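Citrate lyase subunit beta-like protein (Mycobacterium tuberculosis H37Rv, PDB 6CHU) probably acts as a magnesium-dependent carbon-carbon lyase of the HpcH/HpaI aldolase family, built as a homotrimer of TIM barrels. Local coordinates at residues Ala33-Gly46 against Pro63-Ala75. Numbering follows the deposited sequence.
Sequences AAAADVVILDLEDG and PLDPERTVVRINA. With ACT (acetate ion), chain E; ACT (acetate ion), chain F.
With CG of R72 trans to its backbone nitrogen (chi1 -177°) and the chain kinked at chi3 (73°), the guanidinium comes to lie alongside D42, whose CG is likewise trans to its backbone nitrogen (chi1 -167°). R72 then grips D42 side-on: R72 NE reaches D42 OD1 at 2.8 Å on an almost straight line, and R72 NH2 reaches D42 OD2 at 2.9 Å. Each carboxylate oxygen has a second donor on the opposite face of its plane, the backbone N of E44 on OD1, an Asx turn, and that of G46 on OD2. E44 places OE1 over one guanidinium face, 3.3 Å from R72 CZ, a contact of charges to which no N-H points; its OE2 pairs with K100. Round the guanidinium edge, R72 NH2 meets OXT of the chain E acetate at 2.7 Å, and R72 NH1 binds the chain F acetate.

Behind this site, strands 38-42 and 69-72 are parallel neighbours of the TIM barrel, joined through helix 52-61 as a beta-alpha-beta unit. Their ladder runs from V39 N on R68 O to L43 N on R72 O. On the face of V39 and L41, L64 CD1 packs against V39 CG1 (4.0 Å), while L41 CD1 meets T69 CG2 at 3.7 Å; farther along, L43 CD1 touches V71 CG1. Beyond the strand ends N74 ND2 donates to L43 O at 3.0 Å, from above the carbonyl plane, and also binds D84.

R72, a substrate-binding residue, thus has its rotation fixed by D42 and one face covered by E44 OE1, while both terminal nitrogens hold acetates. These ions, probably from the crystallisation liquor, are consistent with a site that receives an anionic group of the substrate.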
loop_
_atom_site.group_PDB
_atom_site.type_symbol
_atom_site.label_atom_id
_atom_site.label_comp_id
_atom_site.label_asym_id
_atom_site.label_seq_id
_atom_site.Cartn_x
_atom_site.Cartn_y
_atom_site.Cartn_z
ATOM N N ALA A 33 -0.115 24.756 -25.960
ATOM C CA ALA A 33 0.520 23.765 -26.820
ATOM C C ALA A 33 1.997 24.077 -27.025
ATOM O O ALA A 33 2.831 23.163 -27.070
ATOM C CB ALA A 33 -0.206 23.691 -28.164
ATOM N N ALA A 34 2.338 25.361 -27.157
ATOM C CA ALA A 34 3.738 25.744 -27.309
ATOM C C ALA A 34 4.531 25.534 -26.023
ATOM O O ALA A 34 5.735 25.267 -26.080
ATOM C CB ALA A 34 3.832 27.202 -27.761
ATOM N N ALA A 35 3.884 25.639 -24.859
ATOM C CA ALA A 35 4.601 25.520 -23.591
ATOM C C ALA A 35 4.807 24.075 -23.158
ATOM O O ALA A 35 5.783 23.773 -22.466
ATOM C CB ALA A 35 3.855 26.266 -22.484
ATOM N N ALA A 36 3.910 23.174 -23.534
ATOM C CA ALA A 36 3.892 21.852 -22.939
ATOM C C ALA A 36 4.187 20.775 -23.976
ATOM O O ALA A 36 4.131 21.001 -25.190
ATOM C CB ALA A 36 2.540 21.572 -22.275
ATOM N N ASP A 37 4.516 19.589 -23.465
ATOM C CA ASP A 37 4.669 18.419 -24.322
ATOM C C ASP A 37 3.308 17.885 -24.757
ATOM O O ASP A 37 3.086 17.616 -25.940
ATOM C CB ASP A 37 5.473 17.347 -23.587
ATOM C CG ASP A 37 6.903 17.779 -23.327
ATOM O OD1 ASP A 37 7.604 18.133 -24.291
ATOM O OD2 ASP A 37 7.323 17.769 -22.156
ATOM N N VAL A 38 2.379 17.756 -23.818
ATOM C CA VAL A 38 1.003 17.352 -24.107
ATOM C C VAL A 38 0.076 18.304 -23.369
ATOM O O VAL A 38 0.336 18.662 -22.216
ATOM C CB VAL A 38 0.728 15.890 -23.684
ATOM C CG1 VAL A 38 -0.773 15.547 -23.801
ATOM C CG2 VAL A 38 1.533 14.930 -24.524
ATOM N N VAL A 39 -0.999 18.721 -24.028
ATOM C CA VAL A 39 -2.006 19.578 -23.414
ATOM C C VAL A 39 -3.213 18.723 -23.051
ATOM O O VAL A 39 -3.677 17.909 -23.863
ATOM C CB VAL A 39 -2.410 20.721 -24.358
ATOM C CG1 VAL A 39 -3.585 21.497 -23.788
ATOM C CG2 VAL A 39 -1.220 21.651 -24.609
ATOM N N ILE A 40 -3.734 18.915 -21.845
ATOM C CA ILE A 40 -4.996 18.312 -21.426
ATOM C C ILE A 40 -6.050 19.409 -21.502
ATOM O O ILE A 40 -6.120 20.274 -20.622
ATOM C CB ILE A 40 -4.922 17.726 -20.012
ATOM C CG1 ILE A 40 -3.740 16.765 -19.859
ATOM C CG2 ILE A 40 -6.239 17.013 -19.679
ATOM C CD1 ILE A 40 -3.385 16.492 -18.389
ATOM N N LEU A 41 -6.881 19.388 -22.543
ATOM C CA LEU A 41 -7.977 20.348 -22.624
ATOM C C LEU A 41 -9.069 19.870 -21.679
ATOM O O LEU A 41 -9.525 18.722 -21.774
ATOM C CB LEU A 41 -8.489 20.499 -24.056
ATOM C CG LEU A 41 -7.515 21.137 -25.057
ATOM C CD1 LEU A 41 -8.061 21.029 -26.485
ATOM C CD2 LEU A 41 -7.209 22.607 -24.728
ATOM N N ASP A 42 -9.453 20.728 -20.740
ATOM C CA ASP A 42 -10.198 20.308 -19.565
ATOM C C ASP A 42 -11.656 20.725 -19.682
ATOM O O ASP A 42 -11.957 21.918 -19.797
ATOM C CB ASP A 42 -9.574 20.903 -18.307
ATOM C CG ASP A 42 -10.103 20.273 -17.047
ATOM O OD1 ASP A 42 -10.789 19.220 -17.142
ATOM O OD2 ASP A 42 -9.825 20.826 -15.961
ATOM N N LEU A 43 -12.557 19.744 -19.629
ATOM C CA LEU A 43 -13.986 19.996 -19.500
ATOM C C LEU A 43 -14.489 19.781 -18.075
ATOM O O LEU A 43 -15.664 20.066 -17.796
ATOM C CB LEU A 43 -14.774 19.087 -20.459
ATOM C CG LEU A 43 -14.423 19.169 -21.945
ATOM C CD1 LEU A 43 -15.149 18.026 -22.691
ATOM C CD2 LEU A 43 -14.818 20.519 -22.525
ATOM N N GLU A 44 -13.635 19.298 -17.169
ATOM C CA GLU A 44 -14.080 19.016 -15.807
ATOM C C GLU A 44 -13.707 20.158 -14.858
ATOM O O GLU A 44 -14.121 21.301 -15.075
ATOM C CB GLU A 44 -13.526 17.670 -15.311
ATOM C CG GLU A 44 -14.334 17.082 -14.131
ATOM C CD GLU A 44 -13.472 16.599 -12.968
ATOM O OE1 GLU A 44 -12.304 17.025 -12.847
ATOM O OE2 GLU A 44 -13.975 15.775 -12.170
ATOM N N ASP A 45 -12.938 19.875 -13.802
ATOM C CA ASP A 45 -12.871 20.819 -12.687
ATOM C C ASP A 45 -12.233 22.153 -13.055
ATOM O O ASP A 45 -12.471 23.145 -12.358
ATOM C CB ASP A 45 -12.139 20.187 -11.502
ATOM C CG ASP A 45 -13.040 19.276 -10.708
ATOM O OD1 ASP A 45 -14.256 19.242 -11.027
ATOM O OD2 ASP A 45 -12.543 18.591 -9.790
ATOM N N GLY A 46 -11.463 22.217 -14.137
ATOM C CA GLY A 46 -10.919 23.503 -14.544
ATOM C C GLY A 46 -11.936 24.481 -15.104
ATOM O O GLY A 46 -11.595 25.657 -15.276
ATOM N N PRO A 63 -9.080 23.832 -32.684
ATOM C CA PRO A 63 -8.405 22.538 -32.556
ATOM C C PRO A 63 -6.915 22.674 -32.276
ATOM O O PRO A 63 -6.245 23.609 -32.729
ATOM C CB PRO A 63 -8.647 21.883 -33.923
ATOM C CG PRO A 63 -8.813 23.028 -34.854
ATOM C CD PRO A 63 -9.468 24.128 -34.075
ATOM N N LEU A 64 -6.408 21.717 -31.507
ATOM C CA LEU A 64 -4.984 21.516 -31.276
ATOM C C LEU A 64 -4.562 20.205 -31.930
ATOM O O LEU A 64 -5.395 19.430 -32.404
ATOM C CB LEU A 64 -4.663 21.509 -29.774
ATOM C CG LEU A 64 -4.746 22.831 -29.003
ATOM C CD1 LEU A 64 -4.307 22.633 -27.557
ATOM C CD2 LEU A 64 -3.898 23.899 -29.693
ATOM N N ASP A 65 -3.250 19.969 -31.970
ATOM C CA ASP A 65 -2.696 18.758 -32.572
ATOM C C ASP A 65 -3.179 17.533 -31.806
ATOM O O ASP A 65 -2.819 17.356 -30.634
ATOM C CB ASP A 65 -1.166 18.827 -32.578
ATOM C CG ASP A 65 -0.511 17.630 -33.253
ATOM O OD1 ASP A 65 -1.212 16.685 -33.669
ATOM O OD2 ASP A 65 0.730 17.641 -33.374
ATOM N N PRO A 66 -3.987 16.662 -32.420
ATOM C CA PRO A 66 -4.487 15.490 -31.688
ATOM C C PRO A 66 -3.410 14.476 -31.339
ATOM O O PRO A 66 -3.662 13.621 -30.488
ATOM C CB PRO A 66 -5.534 14.895 -32.643
ATOM C CG PRO A 66 -5.092 15.320 -33.980
ATOM C CD PRO A 66 -4.477 16.688 -33.811
ATOM N N GLU A 67 -2.221 14.546 -31.949
ATOM C CA GLU A 67 -1.114 13.693 -31.518
ATOM C C GLU A 67 -0.539 14.120 -30.172
ATOM O O GLU A 67 0.210 13.351 -29.560
ATOM C CB GLU A 67 0.004 13.698 -32.568
ATOM C CG GLU A 67 -0.442 13.308 -33.972
ATOM C CD GLU A 67 -1.090 11.935 -34.019
ATOM O OE1 GLU A 67 -0.714 11.063 -33.205
ATOM O OE2 GLU A 67 -1.980 11.730 -34.873
ATOM N N ARG A 68 -0.879 15.316 -29.692
ATOM C CA ARG A 68 -0.272 15.867 -28.486
ATOM C C ARG A 68 -1.303 16.506 -27.568
ATOM O O ARG A 68 -0.942 17.344 -26.733
ATOM C CB ARG A 68 0.805 16.895 -28.860
ATOM C CG ARG A 68 2.009 16.297 -29.558
ATOM C CD ARG A 68 2.733 15.317 -28.644
ATOM N NE ARG A 68 4.020 14.897 -29.193
ATOM C CZ ARG A 68 4.226 13.744 -29.824
ATOM N NH1 ARG A 68 3.227 12.886 -29.986
ATOM N NH2 ARG A 68 5.432 13.448 -30.292
ATOM N N THR A 69 -2.577 16.135 -27.710
ATOM C CA THR A 69 -3.646 16.724 -26.920
ATOM C C THR A 69 -4.603 15.636 -26.462
ATOM O O THR A 69 -5.001 14.774 -27.249
ATOM C CB THR A 69 -4.413 17.787 -27.720
ATOM O OG1 THR A 69 -3.474 18.674 -28.337
ATOM C CG2 THR A 69 -5.314 18.605 -26.793
ATOM N N VAL A 70 -4.973 15.710 -25.178
ATOM C CA VAL A 70 -5.902 14.822 -24.482
ATOM C C VAL A 70 -7.030 15.679 -23.914
ATOM O O VAL A 70 -6.815 16.841 -23.558
ATOM C CB VAL A 70 -5.171 14.034 -23.362
ATOM C CG1 VAL A 70 -6.145 13.254 -22.474
ATOM C CG2 VAL A 70 -4.129 13.102 -23.964
ATOM N N VAL A 71 -8.240 15.124 -23.839
ATOM C CA VAL A 71 -9.396 15.872 -23.342
ATOM C C VAL A 71 -9.856 15.241 -22.036
ATOM O O VAL A 71 -10.207 14.054 -22.009
ATOM C CB VAL A 71 -10.538 15.908 -24.373
ATOM C CG1 VAL A 71 -11.728 16.702 -23.836
ATOM C CG2 VAL A 71 -10.050 16.519 -25.701
ATOM N N ARG A 72 -9.851 16.021 -20.949
ATOM C CA ARG A 72 -10.439 15.538 -19.703
ATOM C C ARG A 72 -11.941 15.774 -19.734
ATOM O O ARG A 72 -12.403 16.921 -19.812
ATOM C CB ARG A 72 -9.824 16.188 -18.461
ATOM C CG ARG A 72 -10.454 15.574 -17.182
ATOM C CD ARG A 72 -9.667 15.827 -15.897
ATOM N NE ARG A 72 -9.773 17.207 -15.424
ATOM C CZ ARG A 72 -9.387 17.595 -14.206
ATOM N NH1 ARG A 72 -8.887 16.694 -13.368
ATOM N NH2 ARG A 72 -9.497 18.867 -13.826
ATOM N N ILE A 73 -12.701 14.677 -19.713
ATOM C CA ILE A 73 -14.155 14.734 -19.703
ATOM C C ILE A 73 -14.633 14.710 -18.259
ATOM O O ILE A 73 -13.824 14.724 -17.330
ATOM C CB ILE A 73 -14.765 13.578 -20.523
ATOM C CG1 ILE A 73 -14.395 12.223 -19.910
ATOM C CG2 ILE A 73 -14.297 13.663 -21.982
ATOM C CD1 ILE A 73 -14.904 10.991 -20.722
ATOM N N ASN A 74 -15.943 14.693 -18.062
ATOM C CA ASN A 74 -16.515 14.658 -16.730
ATOM C C ASN A 74 -16.741 13.210 -16.292
ATOM O O ASN A 74 -16.539 12.261 -17.057
ATOM C CB ASN A 74 -17.794 15.498 -16.707
ATOM C CG ASN A 74 -17.489 16.993 -16.691
ATOM O OD1 ASN A 74 -17.297 17.576 -15.626
ATOM N ND2 ASN A 74 -17.395 17.606 -17.871
ATOM N N ALA A 75 -17.119 13.042 -15.027
ATOM C CA ALA A 75 -17.060 11.719 -14.418
ATOM C C ALA A 75 -18.155 10.798 -14.960
ATOM O O ALA A 75 -19.177 11.238 -15.496
ATOM C CB ALA A 75 -17.169 11.822 -12.892
HETATM C C ACT E . -7.608 20.481 -11.440
HETATM O O ACT E . -6.923 20.882 -10.461
HETATM O OXT ACT E . -8.570 19.681 -11.437
HETATM C CH3 ACT E . -7.189 21.067 -12.840
HETATM C C ACT F . -6.748 16.306 -10.463
HETATM O O ACT F . -6.124 15.805 -9.486
HETATM O OXT ACT F . -8.002 16.365 -10.651
HETATM C CH3 ACT F . -5.872 16.959 -11.568
HETATM O O HOH W 1 -16.440 14.999 -12.589
#